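Local coordinates for uncharacterized protein (Ruminococcus gnavus, PDB 4QAN) that is of unknown function but has a cystatin-like fold, as a divergent member of the NTF2-like superfamily, and can bind a magnesium ion, at residues A[264-269]-A[352-357]; A[272-277]-A[364-369]; A[219-224]-A[323-328]. One frame throughout, in Å; residues are numbered along the deposited sequence.

In the fold
Interactions 1 to 3 join helices to one mixed sheet in the C-terminal part of the chain. Interactions 1 and 2 share helix 254-275, lie about 12 Å apart between centres and touch: L354 O accepts a probable hydrogen bond from G364 N at 2.9 Å, so the loop residues L354 and G364 tie the two contacts together. Interaction 3 brings the start of helix 221-234 to strand 322-331, its centre about 14 Å from that of interaction 1 and about 19 Å from that of interaction 2; L369 CD1 and L328 CD1, 3.5 Å apart, pack between the last two. All three lie away from the magnesium site at S360.

Interaction 1. Residues A[264-269]-A[352-357]; sequences AKELKT and QSLSAP
Where strand 349-353 ends, a classic beta bulge sets Q352 and S353 both opposite T341, and E266 of helix 254-275 meets the chain at this point, with L354 just beyond. The E266 side chain leaves the helix toward the loop. Its CG lies anti to the carbonyl carbon (chi1 -71°) and the chain runs extended from there, carrying the carboxylate to the L354 backbone. L354 N donates to E266 OE1 over 3.2 Å, with an almost straight N-H...O angle of 175°, and meets the oxygen nearly along its C-O axis. The other oxygen works through water: a water molecule donates to E266 OE2 at 2.7 Å and to Q352 O at 2.8 Å. One carboxylate thus grips both sides of S353, directly at the following amide and through water at the preceding carbonyl, while S353 CB lies 3.8 Å from E266 OE1.

Beside this polar bridge, L354 turns its side chain to the helix. L354 CD1 rests against the backbone, 3.7 Å from L267 CA, and its distance to L267 CB is 4.3 Å. F228 of helix 221-234 touches both leucines, so the apolar half of the contact is shared by two helices. Where the strand passes into the loop, S353 OG and S355 OG are hydrogen-bonded at 2.7 Å.

Across this contact the carboxylate accepts from the L354 amide and from the bridging water, and it meets no cationic partner in the facing segment. The helix is therefore joined to the strand end by hydrogen bonds from uncharged donors on one flank and by leucine packing on the other; the negative charge is probably eased by the aligned N-H of L354.

Interaction 2. Residues A[272-277]-A[364-369]; sequences YGFLGT and GEVMRL
V366, which gives the most surface to this contact, fits its two methyl groups against F274 and G273 in the last turn of helix 254-275. V366 CG2 stands over the face of the F274 ring, 4.3 Å from the centroid and 11° off the normal, a CH-pi contact. V366 CG1 lies on the same side of the ring plane, out by the CD1-CE1 bond, 3.9 Å from F274 CE1. The two side chains cross at about a right angle. The valine torsion explains the division: with CG1 anti to the backbone N (chi1 170°), CG2 falls beside that nitrogen and comes down on the helix, where it meets G273 CA at 4.1 Å. A CB at G273 would come to 2.7 Å from V366 CG2, a clash, so a side chain there would probably force V366 to move. Y329 and Y336 also meet the F274 ring edge-to-face, placing it among aromatic residues of the sheet, and V366 itself touches Y336 and T338 of strand 334-344.

Just past the contact the helix stops. T277 N and T277 OG1 both donate to Y272 O, at 2.8 Å and 3.2 Å, and G276 N makes a weak bond to G273 O. With G276 at positive phi as the C-prime residue, this is a Schellman motif, the classic C-terminal cap of an alpha-helix.

Interaction 3. Residues A[219-224]-A[323-328]; sequences KTPQRA and KQYAGL
This is a buried helix-to-sheet contact, in which P221 and Q222, in the first turn of helix 221-234, pack on Y325 of strand 322-331. The proline ring presses on the phenol end of the tyrosine: P221 CG lies 3.6 Å from Y325 CZ, and P221 CB is 3.7 Å from Y325 CE1. Q222 comes from the same side of the ring plane, at the CE2 flank, its chain bent at chi2 (98°) so that NE2 comes within 3.9 Å of Y325 CE2, with amide and ring planes 55° apart. A water at the edge of the tyrosine ring, in its plane, joins the two polar ends; it lies 3.0 Å from Y325 OH and accepts a weak bond from Q222 NE2. V310 and P312 of strand 305-314 and L342 of strand 334-344 also touch Y325, while W349 adjoins P221. With an alanine in place of Y325, P221 would probably be left without its packing surface and the water at Q222 NE2 without its phenol OH partner.

The helix start is fixed by its own cap: T220, at the N-cap, takes a hydrogen bond on OG1 from R223 N, 3.0 Å long. A helix packed against a curved sheet is the core arrangement of the cystatin-like fold of the NTF2-like superfamily, and here the first turn of helix 221-234 meets that sheet at Y325.

Interaction 1. Residues A[264-269]-A[352-357]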
loop_
_atom_site.group_PDB
_atom_site.type_symbol
_atom_site.label_atom_id
_atom_site.label_comp_id
_atom_site.label_asym_id
_atom_site.label_seq_id
_atom_site.Cartn_x
_atom_site.Cartn_y
_atom_site.Cartn_z
ATOM N N ALA A 264 -6.538 2.819 0.519
ATOM C CA ALA A 264 -6.220 1.692 1.367
ATOM C C ALA A 264 -5.731 2.153 2.748
ATOM O O ALA A 264 -6.101 1.574 3.783
ATOM C CB ALA A 264 -5.178 0.807 0.713
ATOM N N LYS A 265 -4.874 3.160 2.740
ATOM C CA LYS A 265 -4.397 3.746 3.964
ATOM C C LYS A 265 -5.520 4.333 4.801
ATOM O O LYS A 265 -5.511 4.146 6.025
ATOM C CB LYS A 265 -3.358 4.822 3.685
ATOM C CG LYS A 265 -2.636 5.222 4.950
ATOM C CD LYS A 265 -1.532 6.216 4.711
ATOM C CE LYS A 265 -0.866 6.518 6.043
ATOM N NZ LYS A 265 0.154 7.565 5.892
ATOM N N GLU A 266 -6.453 5.052 4.160
ATOM C CA GLU A 266 -7.616 5.660 4.860
ATOM C C GLU A 266 -8.529 4.589 5.437
ATOM O O GLU A 266 -9.096 4.752 6.529
ATOM C CB GLU A 266 -8.521 6.485 3.918
ATOM C CG GLU A 266 -8.016 7.814 3.375
ATOM C CD GLU A 266 -9.001 8.450 2.349
ATOM O OE1 GLU A 266 -10.212 8.747 2.657
ATOM O OE2 GLU A 266 -8.545 8.673 1.200
ATOM N N LEU A 267 -8.713 3.520 4.671
ATOM C CA LEU A 267 -9.541 2.398 5.084
ATOM C C LEU A 267 -8.906 1.715 6.299
ATOM O O LEU A 267 -9.536 1.607 7.366
ATOM C CB LEU A 267 -9.735 1.430 3.910
ATOM C CG LEU A 267 -10.434 0.080 4.127
ATOM C CD1 LEU A 267 -11.631 0.198 5.048
ATOM C CD2 LEU A 267 -10.858 -0.542 2.799
ATOM N N LYS A 268 -7.648 1.312 6.153
ATOM C CA LYS A 268 -6.846 0.807 7.275
ATOM C C LYS A 268 -6.978 1.670 8.518
ATOM O O LYS A 268 -7.149 1.180 9.641
ATOM C CB LYS A 268 -5.371 0.757 6.889
ATOM C CG LYS A 268 -4.472 0.204 7.992
ATOM C CD LYS A 268 -2.997 0.358 7.691
ATOM C CE LYS A 268 -2.573 1.810 7.698
ATOM N NZ LYS A 268 -1.202 1.948 7.135
ATOM N N THR A 269 -6.917 2.970 8.300
ATOM C CA THR A 269 -6.948 3.906 9.373
ATOM C C THR A 269 -8.298 3.833 10.090
ATOM O O THR A 269 -8.362 3.885 11.320
ATOM C CB THR A 269 -6.610 5.306 8.839
ATOM O OG1 THR A 269 -5.263 5.285 8.342
ATOM C CG2 THR A 269 -6.743 6.357 9.926
ATOM N N GLN A 352 -16.066 9.061 -2.274
ATOM C CA GLN A 352 -14.934 9.951 -2.605
ATOM C C GLN A 352 -13.882 9.933 -1.502
ATOM O O GLN A 352 -12.699 9.773 -1.782
ATOM C CB GLN A 352 -15.407 11.364 -2.868
ATOM C CG GLN A 352 -14.289 12.348 -3.187
ATOM C CD GLN A 352 -14.830 13.681 -3.659
ATOM O OE1 GLN A 352 -14.716 14.680 -2.968
ATOM N NE2 GLN A 352 -15.436 13.695 -4.837
ATOM N N SER A 353 -14.318 10.012 -0.250
ATOM C CA SER A 353 -13.411 9.884 0.894
ATOM C C SER A 353 -14.124 9.415 2.156
ATOM O O SER A 353 -15.342 9.478 2.267
ATOM C CB SER A 353 -12.681 11.214 1.176
ATOM O OG SER A 353 -13.564 12.134 1.780
ATOM N N LEU A 354 -13.330 8.935 3.098
ATOM C CA LEU A 354 -13.809 8.514 4.390
ATOM C C LEU A 354 -13.748 9.695 5.372
ATOM O O LEU A 354 -13.364 9.540 6.531
ATOM C CB LEU A 354 -12.994 7.305 4.879
ATOM C CG LEU A 354 -13.073 6.081 3.955
ATOM C CD1 LEU A 354 -12.191 4.918 4.421
ATOM C CD2 LEU A 354 -14.513 5.620 3.764
ATOM N N SER A 355 -14.163 10.871 4.899
ATOM C CA SER A 355 -14.213 12.073 5.720
ATOM C C SER A 355 -15.543 12.773 5.532
ATOM O O SER A 355 -16.254 12.557 4.557
ATOM C CB SER A 355 -13.100 13.037 5.312
ATOM O OG SER A 355 -13.350 13.555 4.017
ATOM N N ALA A 356 -15.863 13.634 6.477
ATOM C CA ALA A 356 -16.961 14.572 6.331
ATOM C C ALA A 356 -16.558 15.887 6.989
ATOM O O ALA A 356 -16.839 16.111 8.172
ATOM C CB ALA A 356 -18.224 14.020 6.954
ATOM N N PRO A 357 -15.916 16.777 6.212
ATOM C CA PRO A 357 -15.435 18.040 6.735
ATOM C C PRO A 357 -16.534 18.828 7.440
ATOM O O PRO A 357 -16.264 19.537 8.412
ATOM C CB PRO A 357 -14.986 18.794 5.490
ATOM C CG PRO A 357 -14.693 17.754 4.490
ATOM C CD PRO A 357 -15.582 16.600 4.787
HETATM O O HOH W 1 -10.051 9.182 -0.991
#

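Interaction 2. Residues A[272-277]-A[364-369]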
loop_
_atom_site.group_PDB
_atom_site.type_symbol
_atom_site.label_atom_id
_atom_site.label_comp_id
_atom_site.label_asym_id
_atom_site.label_seq_id
_atom_site.Cartn_x
_atom_site.Cartn_y
_atom_site.Cartn_z
ATOM N N TYR A 272 -8.431 0.674 12.116
ATOM C CA TYR A 272 -7.606 0.830 13.316
ATOM C C TYR A 272 -8.378 1.651 14.344
ATOM O O TYR A 272 -8.247 1.432 15.554
ATOM C CB TYR A 272 -6.261 1.491 12.984
ATOM C CG TYR A 272 -5.215 0.589 12.319
ATOM C CD1 TYR A 272 -5.533 -0.687 11.827
ATOM C CD2 TYR A 272 -3.907 1.023 12.188
ATOM C CE1 TYR A 272 -4.566 -1.477 11.232
ATOM C CE2 TYR A 272 -2.942 0.245 11.575
ATOM C CZ TYR A 272 -3.273 -0.997 11.105
ATOM O OH TYR A 272 -2.295 -1.753 10.521
ATOM N N GLY A 273 -9.208 2.574 13.868
ATOM C CA GLY A 273 -10.069 3.361 14.765
ATOM C C GLY A 273 -11.028 2.492 15.572
ATOM O O GLY A 273 -11.205 2.700 16.780
ATOM N N PHE A 274 -11.659 1.523 14.909
ATOM C CA PHE A 274 -12.584 0.597 15.589
ATOM C C PHE A 274 -11.807 -0.369 16.486
ATOM O O PHE A 274 -12.283 -0.762 17.541
ATOM C CB PHE A 274 -13.426 -0.211 14.591
ATOM C CG PHE A 274 -14.397 0.613 13.796
ATOM C CD1 PHE A 274 -15.450 1.261 14.413
ATOM C CD2 PHE A 274 -14.285 0.700 12.412
ATOM C CE1 PHE A 274 -16.349 2.008 13.674
ATOM C CE2 PHE A 274 -15.183 1.454 11.669
ATOM C CZ PHE A 274 -16.221 2.100 12.304
ATOM N N LEU A 275 -10.612 -0.746 16.056
ATOM C CA LEU A 275 -9.750 -1.599 16.859
ATOM C C LEU A 275 -9.110 -0.887 18.046
ATOM O O LEU A 275 -8.525 -1.542 18.907
ATOM C CB LEU A 275 -8.651 -2.184 15.988
ATOM C CG LEU A 275 -9.115 -3.159 14.911
ATOM C CD1 LEU A 275 -8.022 -3.378 13.868
ATOM C CD2 LEU A 275 -9.519 -4.470 15.548
ATOM N N GLY A 276 -9.186 0.442 18.093
ATOM C CA GLY A 276 -8.522 1.212 19.153
ATOM C C GLY A 276 -7.011 1.377 18.992
ATOM O O GLY A 276 -6.306 1.564 19.959
ATOM N N THR A 277 -6.510 1.350 17.769
ATOM C CA THR A 277 -5.071 1.338 17.537
ATOM C C THR A 277 -4.592 2.432 16.607
ATOM O O THR A 277 -3.418 2.448 16.252
ATOM C CB THR A 277 -4.651 0.035 16.861
ATOM O OG1 THR A 277 -5.406 -0.127 15.660
ATOM C CG2 THR A 277 -4.858 -1.140 17.772
ATOM N N GLY A 364 -10.795 8.817 7.540
ATOM C CA GLY A 364 -10.557 7.653 8.398
ATOM C C GLY A 364 -10.801 7.876 9.887
ATOM O O GLY A 364 -10.512 7.006 10.685
ATOM N N GLU A 365 -11.353 9.025 10.273
ATOM C CA GLU A 365 -11.568 9.309 11.678
ATOM C C GLU A 365 -12.779 8.524 12.187
ATOM O O GLU A 365 -13.779 8.382 11.495
ATOM C CB GLU A 365 -11.773 10.810 11.903
ATOM C CG GLU A 365 -11.590 11.229 13.353
ATOM C CD GLU A 365 -12.056 12.650 13.627
ATOM O OE1 GLU A 365 -11.905 13.517 12.734
ATOM O OE2 GLU A 365 -12.574 12.899 14.741
ATOM N N VAL A 366 -12.681 8.022 13.408
ATOM C CA VAL A 366 -13.781 7.296 14.022
ATOM C C VAL A 366 -14.039 7.966 15.348
ATOM O O VAL A 366 -13.098 8.236 16.074
ATOM C CB VAL A 366 -13.398 5.825 14.219
ATOM C CG1 VAL A 366 -14.413 5.120 15.068
ATOM C CG2 VAL A 366 -13.253 5.120 12.873
HETATM N N MSE A 367 -15.295 8.270 15.646
HETATM C CA MSE A 367 -15.676 8.962 16.878
HETATM C C MSE A 367 -16.497 8.041 17.733
HETATM O O MSE A 367 -17.557 7.596 17.302
HETATM C CB MSE A 367 -16.523 10.165 16.459
HETATM C CG MSE A 367 -17.089 10.963 17.629
HETATM SE SE MSE A 367 -17.776 12.674 16.922
HETATM C CE MSE A 367 -19.692 12.242 16.901
ATOM N N ARG A 368 -16.029 7.765 18.948
ATOM C CA ARG A 368 -16.766 6.959 19.907
ATOM C C ARG A 368 -18.001 7.721 20.376
ATOM O O ARG A 368 -17.942 8.934 20.575
ATOM C CB ARG A 368 -15.864 6.599 21.091
ATOM C CG ARG A 368 -16.529 5.807 22.214
ATOM C CD ARG A 368 -17.094 4.461 21.765
ATOM N NE ARG A 368 -17.795 3.810 22.864
ATOM C CZ ARG A 368 -17.195 3.192 23.878
ATOM N NH1 ARG A 368 -15.868 3.109 23.935
ATOM N NH2 ARG A 368 -17.923 2.646 24.844
ATOM N N LEU A 369 -19.122 7.006 20.507
ATOM C CA LEU A 369 -20.374 7.572 21.009
ATOM C C LEU A 369 -20.882 6.821 22.236
ATOM O O LEU A 369 -20.791 5.597 22.310
ATOM C CB LEU A 369 -21.459 7.498 19.932
ATOM C CG LEU A 369 -21.307 8.368 18.689
ATOM C CD1 LEU A 369 -22.488 8.128 17.771
ATOM C CD2 LEU A 369 -21.189 9.846 19.028
#

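Interaction 3. Residues A[219-224]-A[323-328]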
loop_
_atom_site.group_PDB
_atom_site.type_symbol
_atom_site.label_atom_id
_atom_site.label_comp_id
_atom_site.label_asym_id
_atom_site.label_seq_id
_atom_site.Cartn_x
_atom_site.Cartn_y
_atom_site.Cartn_z
ATOM N N LYS A 219 -26.822 2.467 -6.498
ATOM C CA LYS A 219 -27.763 3.444 -7.033
ATOM C C LYS A 219 -28.116 4.565 -6.088
ATOM O O LYS A 219 -28.633 5.580 -6.525
ATOM C CB LYS A 219 -29.036 2.764 -7.525
ATOM C CG LYS A 219 -28.809 1.970 -8.793
ATOM C CD LYS A 219 -28.916 2.860 -10.008
ATOM C CE LYS A 219 -28.392 2.159 -11.240
ATOM N NZ LYS A 219 -28.248 3.159 -12.317
ATOM N N THR A 220 -27.845 4.404 -4.807
ATOM C CA THR A 220 -28.038 5.504 -3.869
ATOM C C THR A 220 -26.762 5.672 -3.081
ATOM O O THR A 220 -25.983 4.729 -2.975
ATOM C CB THR A 220 -29.192 5.237 -2.880
ATOM O OG1 THR A 220 -28.779 4.249 -1.934
ATOM C CG2 THR A 220 -30.446 4.761 -3.614
ATOM N N PRO A 221 -26.543 6.871 -2.518
ATOM C CA PRO A 221 -25.329 7.065 -1.724
ATOM C C PRO A 221 -25.304 6.155 -0.476
ATOM O O PRO A 221 -24.285 5.529 -0.195
ATOM C CB PRO A 221 -25.354 8.565 -1.376
ATOM C CG PRO A 221 -26.750 9.018 -1.601
ATOM C CD PRO A 221 -27.335 8.108 -2.646
ATOM N N GLN A 222 -26.427 6.050 0.227
ATOM C CA GLN A 222 -26.538 5.136 1.373
ATOM C C GLN A 222 -26.132 3.686 1.028
ATOM O O GLN A 222 -25.430 3.034 1.800
ATOM C CB GLN A 222 -27.965 5.131 1.937
ATOM C CG GLN A 222 -28.421 6.446 2.571
ATOM C CD GLN A 222 -29.257 7.313 1.637
ATOM O OE1 GLN A 222 -29.129 7.243 0.400
ATOM N NE2 GLN A 222 -30.129 8.135 2.223
ATOM N N ARG A 223 -26.579 3.189 -0.121
ATOM C CA ARG A 223 -26.311 1.808 -0.504
ATOM C C ARG A 223 -24.831 1.594 -0.819
ATOM O O ARG A 223 -24.278 0.512 -0.591
ATOM C CB ARG A 223 -27.203 1.383 -1.668
ATOM C CG ARG A 223 -27.134 -0.106 -1.969
ATOM C CD ARG A 223 -28.061 -0.481 -3.093
ATOM N NE ARG A 223 -29.438 -0.072 -2.843
ATOM C CZ ARG A 223 -30.399 -0.061 -3.756
ATOM N NH1 ARG A 223 -30.157 -0.437 -4.999
ATOM N NH2 ARG A 223 -31.613 0.325 -3.417
ATOM N N ALA A 224 -24.172 2.633 -1.304
ATOM C CA ALA A 224 -22.723 2.571 -1.520
ATOM C C ALA A 224 -22.007 2.324 -0.197
ATOM O O ALA A 224 -21.132 1.461 -0.111
ATOM C CB ALA A 224 -22.225 3.853 -2.164
ATOM N N LYS A 323 -21.939 14.647 -1.984
ATOM C CA LYS A 323 -22.727 14.686 -0.763
ATOM C C LYS A 323 -22.024 14.047 0.429
ATOM O O LYS A 323 -21.353 13.020 0.300
ATOM C CB LYS A 323 -24.071 14.011 -1.002
ATOM C CG LYS A 323 -24.872 14.705 -2.088
ATOM C CD LYS A 323 -26.314 14.241 -2.147
ATOM C CE LYS A 323 -27.067 15.011 -3.226
ATOM N NZ LYS A 323 -27.288 16.447 -2.879
ATOM N N GLN A 324 -22.185 14.664 1.596
ATOM C CA GLN A 324 -21.605 14.141 2.823
ATOM C C GLN A 324 -22.637 13.380 3.650
ATOM O O GLN A 324 -23.791 13.805 3.802
ATOM C CB GLN A 324 -21.007 15.265 3.655
ATOM C CG GLN A 324 -19.701 15.783 3.105
ATOM C CD GLN A 324 -19.181 16.964 3.898
ATOM O OE1 GLN A 324 -18.875 16.847 5.083
ATOM N NE2 GLN A 324 -19.071 18.102 3.244
ATOM N N TYR A 325 -22.195 12.252 4.186
ATOM C CA TYR A 325 -23.055 11.366 4.933
ATOM C C TYR A 325 -22.305 10.917 6.178
ATOM O O TYR A 325 -21.081 10.781 6.147
ATOM C CB TYR A 325 -23.441 10.155 4.053
ATOM C CG TYR A 325 -24.595 10.437 3.114
ATOM C CD1 TYR A 325 -24.394 11.061 1.876
ATOM C CD2 TYR A 325 -25.903 10.092 3.473
ATOM C CE1 TYR A 325 -25.459 11.335 1.032
ATOM C CE2 TYR A 325 -26.968 10.359 2.632
ATOM C CZ TYR A 325 -26.743 10.984 1.416
ATOM O OH TYR A 325 -27.821 11.240 0.592
ATOM N N ALA A 326 -23.048 10.676 7.260
ATOM C CA ALA A 326 -22.497 10.101 8.485
ATOM C C ALA A 326 -22.885 8.646 8.599
ATOM O O ALA A 326 -24.014 8.279 8.328
ATOM C CB ALA A 326 -23.001 10.867 9.697
ATOM N N GLY A 327 -21.930 7.809 8.983
ATOM C CA GLY A 327 -22.185 6.402 9.286
ATOM C C GLY A 327 -22.303 6.255 10.798
ATOM O O GLY A 327 -21.463 6.772 11.539
ATOM N N LEU A 328 -23.364 5.597 11.256
ATOM C CA LEU A 328 -23.528 5.265 12.672
ATOM C C LEU A 328 -23.413 3.752 12.806
ATOM O O LEU A 328 -24.077 3.016 12.073
ATOM C CB LEU A 328 -24.880 5.757 13.191
ATOM C CG LEU A 328 -25.245 5.412 14.632
ATOM C CD1 LEU A 328 -24.301 6.116 15.587
ATOM C CD2 LEU A 328 -26.690 5.790 14.938
HETATM O O HOH W 2 -30.647 10.942 1.525
#